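Local coordinates for protein intracellular serine protease (Bacillus licheniformis, PDB 4ZOQ) that probably acts as a subtilisin-family serine endopeptidase that cuts lanthipeptide precursors at a specific sequence, at residues Ala173-Val178 against Ser212-Gln217; Asn179-Arg184 against Gln217-Glu222. All coordinates share one frame; numbering follows the deposited sequence.

Contact 1. Residues Ala173-Val178 against Ser212-Gln217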
ATOM      1  N   ALA B 173      -1.202  -8.298   1.437  1.00 27.70           N
ATOM      2  CA  ALA B 173      -0.668  -9.644   1.303  1.00 26.93           C
ATOM      3  C   ALA B 173      -1.220 -10.355   0.075  1.00 27.31           C
ATOM      4  O   ALA B 173      -0.653 -11.320  -0.392  1.00 27.96           O
ATOM      5  CB  ALA B 173      -0.957 -10.441   2.546  1.00 26.41           C
ATOM      6  N   GLY B 174      -2.333  -9.881  -0.448  1.00 25.84           N
ATOM      7  CA  GLY B 174      -2.902 -10.491  -1.629  1.00 28.39           C
ATOM      8  C   GLY B 174      -4.145 -11.298  -1.337  1.00 30.01           C
ATOM      9  O   GLY B 174      -4.331 -11.793  -0.218  1.00 28.06           O
ATOM     10  N   ASN B 175      -4.985 -11.442  -2.364  1.00 33.46           N
ATOM     11  CA  ASN B 175      -6.326 -11.995  -2.211  1.00 30.34           C
ATOM     12  C   ASN B 175      -6.547 -13.360  -2.880  1.00 30.65           C
ATOM     13  O   ASN B 175      -7.676 -13.671  -3.297  1.00 30.87           O
ATOM     14  CB  ASN B 175      -7.392 -11.013  -2.737  1.00 31.44           C
ATOM     15  CG  ASN B 175      -7.416  -9.690  -1.975  1.00 34.19           C
ATOM     16  OD1 ASN B 175      -6.622  -9.465  -1.062  1.00 33.09           O
ATOM     17  ND2 ASN B 175      -8.415  -8.859  -2.273  1.00 39.62           N
ATOM     18  N   LYS B 176      -5.498 -14.169  -3.020  1.00 31.62           N
ATOM     19  CA  LYS B 176      -5.688 -15.472  -3.684  1.00 32.20           C
ATOM     20  C   LYS B 176      -6.098 -16.614  -2.752  1.00 33.44           C
ATOM     21  O   LYS B 176      -6.318 -17.708  -3.215  1.00 33.46           O
ATOM     22  CB  LYS B 176      -4.422 -15.923  -4.421  1.00 32.70           C
ATOM     23  CG  LYS B 176      -4.209 -15.345  -5.810  1.00 39.09           C
ATOM     24  CD  LYS B 176      -3.065 -16.128  -6.451  1.00 43.79           C
ATOM     25  CE  LYS B 176      -2.899 -15.863  -7.953  1.00 53.10           C
ATOM     26  NZ  LYS B 176      -1.708 -16.628  -8.484  1.00 51.55           N
ATOM     27  N   GLY B 177      -6.164 -16.369  -1.446  1.00 31.74           N
ATOM     28  CA  GLY B 177      -6.555 -17.388  -0.508  1.00 31.73           C
ATOM     29  C   GLY B 177      -5.583 -18.553  -0.490  1.00 36.59           C
ATOM     30  O   GLY B 177      -5.963 -19.668  -0.122  1.00 40.61           O
ATOM     31  N   VAL B 178      -4.335 -18.303  -0.877  1.00 31.19           N
ATOM     32  CA  VAL B 178      -3.301 -19.346  -0.894  1.00 33.62           C
ATOM     33  C   VAL B 178      -2.259 -19.101   0.208  1.00 36.48           C
ATOM     34  O   VAL B 178      -2.103 -17.961   0.696  1.00 35.19           O
ATOM     35  CB  VAL B 178      -2.560 -19.422  -2.281  1.00 37.09           C
ATOM     36  CG1 VAL B 178      -3.561 -19.469  -3.412  1.00 34.24           C
ATOM     37  CG2 VAL B 178      -1.679 -18.216  -2.499  1.00 37.16           C
ATOM     38  N   SER B 212     -10.171 -13.419   6.723  1.00 28.48           N
ATOM     39  CA  SER B 212     -10.964 -13.345   5.498  1.00 30.20           C
ATOM     40  C   SER B 212     -10.515 -14.524   4.652  1.00 29.59           C
ATOM     41  O   SER B 212      -9.322 -14.809   4.594  1.00 31.15           O
ATOM     42  CB  SER B 212     -10.754 -12.028   4.756  1.00 28.94           C
ATOM     43  OG  SER B 212     -11.126 -10.890   5.542  1.00 30.58           O
ATOM     44  N   PRO B 213     -11.461 -15.230   4.031  1.00 29.09           N
ATOM     45  CA  PRO B 213     -11.143 -16.434   3.241  1.00 29.28           C
ATOM     46  C   PRO B 213     -10.153 -16.183   2.104  1.00 32.40           C
ATOM     47  O   PRO B 213      -9.401 -17.083   1.738  1.00 34.75           O
ATOM     48  CB  PRO B 213     -12.507 -16.864   2.674  1.00 32.13           C
ATOM     49  CG  PRO B 213     -13.537 -16.243   3.609  1.00 36.77           C
ATOM     50  CD  PRO B 213     -12.913 -14.968   4.117  1.00 31.23           C
ATOM     51  N   TYR B 214     -10.170 -14.986   1.535  1.00 29.92           N
ATOM     52  CA  TYR B 214      -9.311 -14.662   0.400  1.00 30.39           C
ATOM     53  C   TYR B 214      -7.906 -14.291   0.854  1.00 31.12           C
ATOM     54  O   TYR B 214      -6.982 -14.212   0.064  1.00 32.16           O
ATOM     55  CB  TYR B 214      -9.914 -13.521  -0.405  1.00 28.52           C
ATOM     56  CG  TYR B 214     -10.147 -12.292   0.437  1.00 27.45           C
ATOM     57  CD1 TYR B 214      -9.100 -11.452   0.753  1.00 27.45           C
ATOM     58  CD2 TYR B 214     -11.431 -11.957   0.909  1.00 28.44           C
ATOM     59  CE1 TYR B 214      -9.278 -10.336   1.544  1.00 26.03           C
ATOM     60  CE2 TYR B 214     -11.629 -10.803   1.694  1.00 27.09           C
ATOM     61  CZ  TYR B 214     -10.526 -10.001   2.004  1.00 26.08           C
ATOM     62  OH  TYR B 214     -10.622  -8.867   2.773  1.00 25.15           O
ATOM     63  N   SER B 215      -7.745 -14.039   2.135  1.00 30.25           N
ATOM     64  CA  SER B 215      -6.487 -13.467   2.586  1.00 31.22           C
ATOM     65  C   SER B 215      -5.297 -14.446   2.447  1.00 29.95           C
ATOM     66  O   SER B 215      -5.312 -15.534   2.998  1.00 32.99           O
ATOM     67  CB  SER B 215      -6.649 -12.997   4.021  1.00 26.50           C
ATOM     68  OG  SER B 215      -5.551 -12.235   4.437  1.00 26.65           O
ATOM     69  N   ASN B 216      -4.285 -14.052   1.687  1.00 27.51           N
ATOM     70  CA  ASN B 216      -3.057 -14.827   1.574  1.00 30.70           C
ATOM     71  C   ASN B 216      -2.416 -15.015   2.942  1.00 30.50           C
ATOM     72  O   ASN B 216      -2.438 -14.105   3.777  1.00 29.10           O
ATOM     73  CB  ASN B 216      -2.047 -14.148   0.612  1.00 28.10           C
ATOM     74  CG  ASN B 216      -2.401 -14.344  -0.860  1.00 28.29           C
ATOM     75  OD1 ASN B 216      -3.191 -15.220  -1.221  1.00 31.49           O
ATOM     76  ND2 ASN B 216      -1.806 -13.538  -1.712  1.00 29.63           N
ATOM     77  N   GLN B 217      -1.828 -16.191   3.141  1.00 31.29           N
ATOM     78  CA  GLN B 217      -1.234 -16.589   4.409  1.00 30.72           C
ATOM     79  C   GLN B 217       0.208 -16.953   4.157  1.00 31.39           C
ATOM     80  O   GLN B 217       0.571 -17.252   3.029  1.00 31.32           O
ATOM     81  CB  GLN B 217      -2.007 -17.785   5.002  1.00 29.92           C
ATOM     82  CG  GLN B 217      -3.491 -17.483   5.170  1.00 32.48           C
ATOM     83  CD  GLN B 217      -4.306 -18.626   5.786  1.00 33.41           C
ATOM     84  OE1 GLN B 217      -3.762 -19.646   6.194  1.00 35.87           O
ATOM     85  NE2 GLN B 217      -5.618 -18.425   5.895  1.00 30.21           N
TER
HETATM   86  O   HOH W   1      -8.952 -20.290   0.768  1.00 49.32           O
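Gly177 and Tyr214 bring the two loops closest, their CA atoms 4.0 Å apart. Neither segment is a regular strand, yet backbone bonds join them at several points. Asn216 N donates to Gly174 O at 3.0 Å, and Gln217 N donates to Val178 O at the same 3.0 Å. A weaker bond, of poorer angle, runs from Gly177 N to Tyr214 O, within the type I turn from Ser212 to Ser215. Gly177 has a positive phi (63°), which suits glycine. At Gly174 a beta carbon would collide with the Asn216 amide.

That amide fills the space between the loops. Its CG lies beside its own backbone N, opposite the carbonyl carbon (chi1 -77°), which directs both polar ends at the backbone of 173-178. ND2 donates to Ala173 O at 2.8 Å, close to the plane of its amide, and also bonds Tyr141. OD1 accepts weakly from Lys176 N at 3.1 Å and from Val178 N at 3.3 Å. An alanine here is likely to leave Ala173 O, the Lys176 and Val178 amides and the Tyr141 hydroxyl without this partner, and the bend less firmly fixed.

The Asn175 side chain runs alongside Tyr214 in the same direction, its CG 3.7 Å from Tyr214 CD1, with amide and ring planes 46° apart. Asn175 OD1 bonds Thr275, while Tyr214 OH bonds Ser204.

Asparagine suits position 216 because one short side chain can both donate and accept, pairing backbone groups of a loop that has no regular strand or helix. The bend so fixed carries Asn175, near Ser276 and His86 of the predicted charge relay; as in other subtilases, the asparagine of this Ala-Gly-Asn sequence probably belongs to the oxyanion hole.

Contact 2. Residues Asn179-Arg184 against Gln217-Glu222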
ATOM      1  N   ASN B 179      -1.518 -20.154   0.555  1.00 35.32           N
ATOM      2  CA  ASN B 179      -0.372 -20.055   1.451  1.00 33.45           C
ATOM      3  C   ASN B 179       0.826 -19.634   0.629  1.00 34.90           C
ATOM      4  O   ASN B 179       1.186 -20.315  -0.320  1.00 36.82           O
ATOM      5  CB  ASN B 179      -0.101 -21.398   2.150  1.00 35.55           C
ATOM      6  CG  ASN B 179       1.064 -21.331   3.141  1.00 37.24           C
ATOM      7  OD1 ASN B 179       2.235 -21.338   2.752  1.00 33.87           O
ATOM      8  ND2 ASN B 179       0.741 -21.275   4.428  1.00 34.46           N
ATOM      9  N   LEU B 180       1.435 -18.505   0.964  1.00 33.15           N
ATOM     10  CA  LEU B 180       2.465 -17.961   0.080  1.00 38.48           C
ATOM     11  C   LEU B 180       3.746 -18.812   0.107  1.00 37.72           C
ATOM     12  O   LEU B 180       4.455 -18.898  -0.895  1.00 36.19           O
ATOM     13  CB  LEU B 180       2.765 -16.489   0.427  1.00 33.07           C
ATOM     14  CG  LEU B 180       1.587 -15.570   0.091  1.00 32.50           C
ATOM     15  CD1 LEU B 180       1.764 -14.154   0.642  1.00 29.77           C
ATOM     16  CD2 LEU B 180       1.362 -15.536  -1.410  1.00 30.91           C
ATOM     17  N   ASP B 181       3.994 -19.498   1.217  1.00 34.93           N
ATOM     18  CA  ASP B 181       5.148 -20.394   1.305  1.00 37.51           C
ATOM     19  C   ASP B 181       4.946 -21.632   0.405  1.00 41.84           C
ATOM     20  O   ASP B 181       5.856 -22.032  -0.324  1.00 40.20           O
ATOM     21  CB  ASP B 181       5.395 -20.796   2.761  1.00 38.02           C
ATOM     22  CG  ASP B 181       5.678 -19.582   3.659  1.00 44.26           C
ATOM     23  OD1 ASP B 181       6.497 -18.729   3.234  1.00 41.14           O
ATOM     24  OD2 ASP B 181       5.094 -19.477   4.776  1.00 38.79           O
ATOM     25  N   GLU B 182       3.745 -22.209   0.420  1.00 38.10           N
ATOM     26  CA  GLU B 182       3.429 -23.295  -0.501  1.00 40.98           C
ATOM     27  C   GLU B 182       3.447 -22.820  -1.948  1.00 40.35           C
ATOM     28  O   GLU B 182       3.803 -23.577  -2.844  1.00 41.56           O
ATOM     29  CB  GLU B 182       2.068 -23.906  -0.170  1.00 47.24           C
ATOM     30  CG  GLU B 182       2.042 -24.602   1.178  1.00 52.30           C
ATOM     31  CD  GLU B 182       0.632 -24.965   1.623  1.00 69.73           C
ATOM     32  OE1 GLU B 182      -0.199 -25.353   0.759  1.00 70.60           O
ATOM     33  OE2 GLU B 182       0.345 -24.845   2.846  1.00 62.61           O
ATOM     34  N   MET B 183       3.080 -21.564  -2.181  1.00 39.93           N
ATOM     35  CA  MET B 183       3.098 -21.028  -3.534  1.00 39.66           C
ATOM     36  C   MET B 183       4.537 -20.953  -4.038  1.00 42.14           C
ATOM     37  O   MET B 183       4.816 -21.153  -5.220  1.00 38.05           O
ATOM     38  CB  MET B 183       2.438 -19.647  -3.600  1.00 37.01           C
ATOM     39  CG  MET B 183       2.346 -19.119  -5.018  1.00 35.65           C
ATOM     40  SD  MET B 183       1.616 -17.496  -5.170  1.00 38.44           S
ATOM     41  CE  MET B 183       2.926 -16.497  -4.464  1.00 36.97           C
ATOM     42  N   ARG B 184       5.459 -20.705  -3.117  1.00 43.26           N
ATOM     43  CA  ARG B 184       6.842 -20.581  -3.491  1.00 39.31           C
ATOM     44  C   ARG B 184       7.511 -21.910  -3.796  1.00 43.02           C
ATOM     45  O   ARG B 184       8.266 -21.997  -4.761  1.00 43.70           O
ATOM     46  CB  ARG B 184       7.630 -19.877  -2.385  1.00 40.23           C
ATOM     47  CG  ARG B 184       9.028 -19.574  -2.863  1.00 44.15           C
ATOM     48  CD  ARG B 184       9.898 -18.899  -1.869  1.00 48.02           C
ATOM     49  NE  ARG B 184      11.062 -18.365  -2.572  1.00 59.43           N
ATOM     50  CZ  ARG B 184      11.804 -17.347  -2.146  1.00 56.07           C
ATOM     51  NH1 ARG B 184      11.477 -16.703  -1.028  1.00 57.18           N
ATOM     52  NH2 ARG B 184      12.844 -16.949  -2.866  1.00 52.73           N
ATOM     53  N   GLN B 217      -1.828 -16.191   3.141  1.00 31.29           N
ATOM     54  CA  GLN B 217      -1.234 -16.589   4.409  1.00 30.72           C
ATOM     55  C   GLN B 217       0.208 -16.953   4.157  1.00 31.39           C
ATOM     56  O   GLN B 217       0.571 -17.252   3.029  1.00 31.32           O
ATOM     57  CB  GLN B 217      -2.007 -17.785   5.002  1.00 29.92           C
ATOM     58  CG  GLN B 217      -3.491 -17.483   5.170  1.00 32.48           C
ATOM     59  CD  GLN B 217      -4.306 -18.626   5.786  1.00 33.41           C
ATOM     60  OE1 GLN B 217      -3.762 -19.646   6.194  1.00 35.87           O
ATOM     61  NE2 GLN B 217      -5.618 -18.425   5.895  1.00 30.21           N
ATOM     62  N   GLY B 218       1.012 -16.995   5.215  1.00 32.99           N
ATOM     63  CA  GLY B 218       2.416 -17.346   5.092  1.00 33.43           C
ATOM     64  C   GLY B 218       3.259 -16.713   6.176  1.00 31.64           C
ATOM     65  O   GLY B 218       2.774 -15.868   6.921  1.00 32.55           O
ATOM     66  N   ARG B 219       4.529 -17.107   6.250  1.00 31.46           N
ATOM     67  CA  ARG B 219       5.427 -16.596   7.266  1.00 35.11           C
ATOM     68  C   ARG B 219       5.662 -15.097   7.113  1.00 33.59           C
ATOM     69  O   ARG B 219       6.070 -14.452   8.067  1.00 32.67           O
ATOM     70  CB  ARG B 219       6.758 -17.352   7.227  1.00 37.92           C
ATOM     71  CG  ARG B 219       6.591 -18.841   7.486  1.00 42.96           C
ATOM     72  CD  ARG B 219       7.914 -19.590   7.561  1.00 43.02           C
ATOM     73  NE  ARG B 219       7.711 -20.960   7.117  1.00 43.21           N
ATOM     74  CZ  ARG B 219       7.843 -21.376   5.868  1.00 46.53           C
ATOM     75  NH1 ARG B 219       8.297 -20.560   4.932  1.00 45.17           N
ATOM     76  NH2 ARG B 219       7.597 -22.640   5.571  1.00 60.24           N
ATOM     77  N   GLU B 220       5.441 -14.574   5.903  1.00 32.90           N
ATOM     78  CA  GLU B 220       5.630 -13.152   5.611  1.00 36.12           C
ATOM     79  C   GLU B 220       4.559 -12.260   6.226  1.00 34.39           C
ATOM     80  O   GLU B 220       4.828 -11.090   6.444  1.00 33.58           O
ATOM     81  CB  GLU B 220       5.675 -12.892   4.097  1.00 30.72           C
ATOM     82  CG  GLU B 220       4.325 -12.946   3.411  1.00 34.15           C
ATOM     83  CD  GLU B 220       4.384 -12.509   1.947  1.00 39.00           C
ATOM     84  OE1 GLU B 220       5.168 -13.127   1.177  1.00 37.30           O
ATOM     85  OE2 GLU B 220       3.650 -11.556   1.568  1.00 33.29           O
ATOM     86  N   ILE B 221       3.368 -12.803   6.501  1.00 33.83           N
ATOM     87  CA  ILE B 221       2.287 -12.009   7.083  1.00 31.59           C
ATOM     88  C   ILE B 221       2.738 -11.474   8.442  1.00 36.36           C
ATOM     89  O   ILE B 221       3.186 -12.260   9.290  1.00 33.51           O
ATOM     90  CB  ILE B 221       1.028 -12.807   7.328  1.00 29.38           C
ATOM     91  CG1 ILE B 221       0.577 -13.596   6.098  1.00 30.33           C
ATOM     92  CG2 ILE B 221      -0.076 -11.872   7.868  1.00 30.17           C
ATOM     93  CD1 ILE B 221       0.120 -12.785   4.953  1.00 30.64           C
ATOM     94  N   GLU B 222       2.652 -10.161   8.647  1.00 29.70           N
ATOM     95  CA  GLU B 222       3.064  -9.584   9.920  1.00 33.14           C
ATOM     96  C   GLU B 222       1.912  -9.094  10.743  1.00 32.92           C
ATOM     97  O   GLU B 222       1.952  -9.152  11.979  1.00 30.89           O
ATOM     98  CB  GLU B 222       4.028  -8.415   9.734  1.00 33.23           C
ATOM     99  CG  GLU B 222       5.390  -8.861   9.339  1.00 37.63           C
ATOM    100  CD  GLU B 222       6.422  -7.823   9.625  1.00 44.14           C
ATOM    101  OE1 GLU B 222       6.462  -7.369  10.789  1.00 51.79           O
ATOM    102  OE2 GLU B 222       7.158  -7.440   8.688  1.00 45.90           O
TER
HETATM  103  O   HOH W   2      -1.770 -21.811   5.579  1.00 31.86           O
HETATM  104  O   HOH W   3       5.460 -16.086   3.399  1.00 54.63           O
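Asp181 meets Arg219 with both carboxylate oxygens. OD2 accepts from the Arg219 backbone N at 2.8 Å on its syn side, while OD1 forms a salt bridge with Arg219 NH1 at 3.1 Å. The Arg219 chain is extended from CG to NE, and a near-perpendicular last torsion (chi4 91°) lays one guanidinium face against Asp181, the planes 22° apart. A water joins Asp181 OD1 to Glu220 N.

Leu180 N donates almost straight to Gln217 O at 2.6 Å, one of two backbone bonds bridging Asn179 and Gln217. Leu180 CD1 lies 3.3 Å from Glu220 OE2, packing against a carboxylate that hydrogen-bonds Ser194 and Ser201. Gly218 CA lies 3.4 Å from Asp181 OD2; a beta carbon here would be tight against Leu180 CB, and the backbone angles also favour glycine.

Asn179 holds its CG opposite the backbone N (chi1 -178°), which sets OD1 at the N-terminal end of the helix to accept from Glu182 N at 2.9 Å. Its ND2 shares a water with Gln217 OE1. A short amide acceptor suits this place: it is a classical asparagine N-cap, starting helix 180-187 beside the turn that leads into edge strand 221-226 of the subtilase sheet.

Overall arrangement
The segments alternate along the chain: 173-178 runs directly into 179-184, and 212-217 overlaps 217-222 at Gln217, which both contacts share. The centres are about 10 Å apart. The first loop follows strand 168-172 and leads into helix 180-187; the second follows strand 200-205 and leads into strand 221-226; these three strands are successive parallel neighbours at one side of the sheet. Packing ties the contacts together, with Ile221 CD1 reaching 3.5 Å from Ala173 CB and Leu180 set against Asn216. Contact 1 lies near the predicted charge relay and contact 2 away from it, so the pairing continues from beside the predicted active site to the edge strand 221-226.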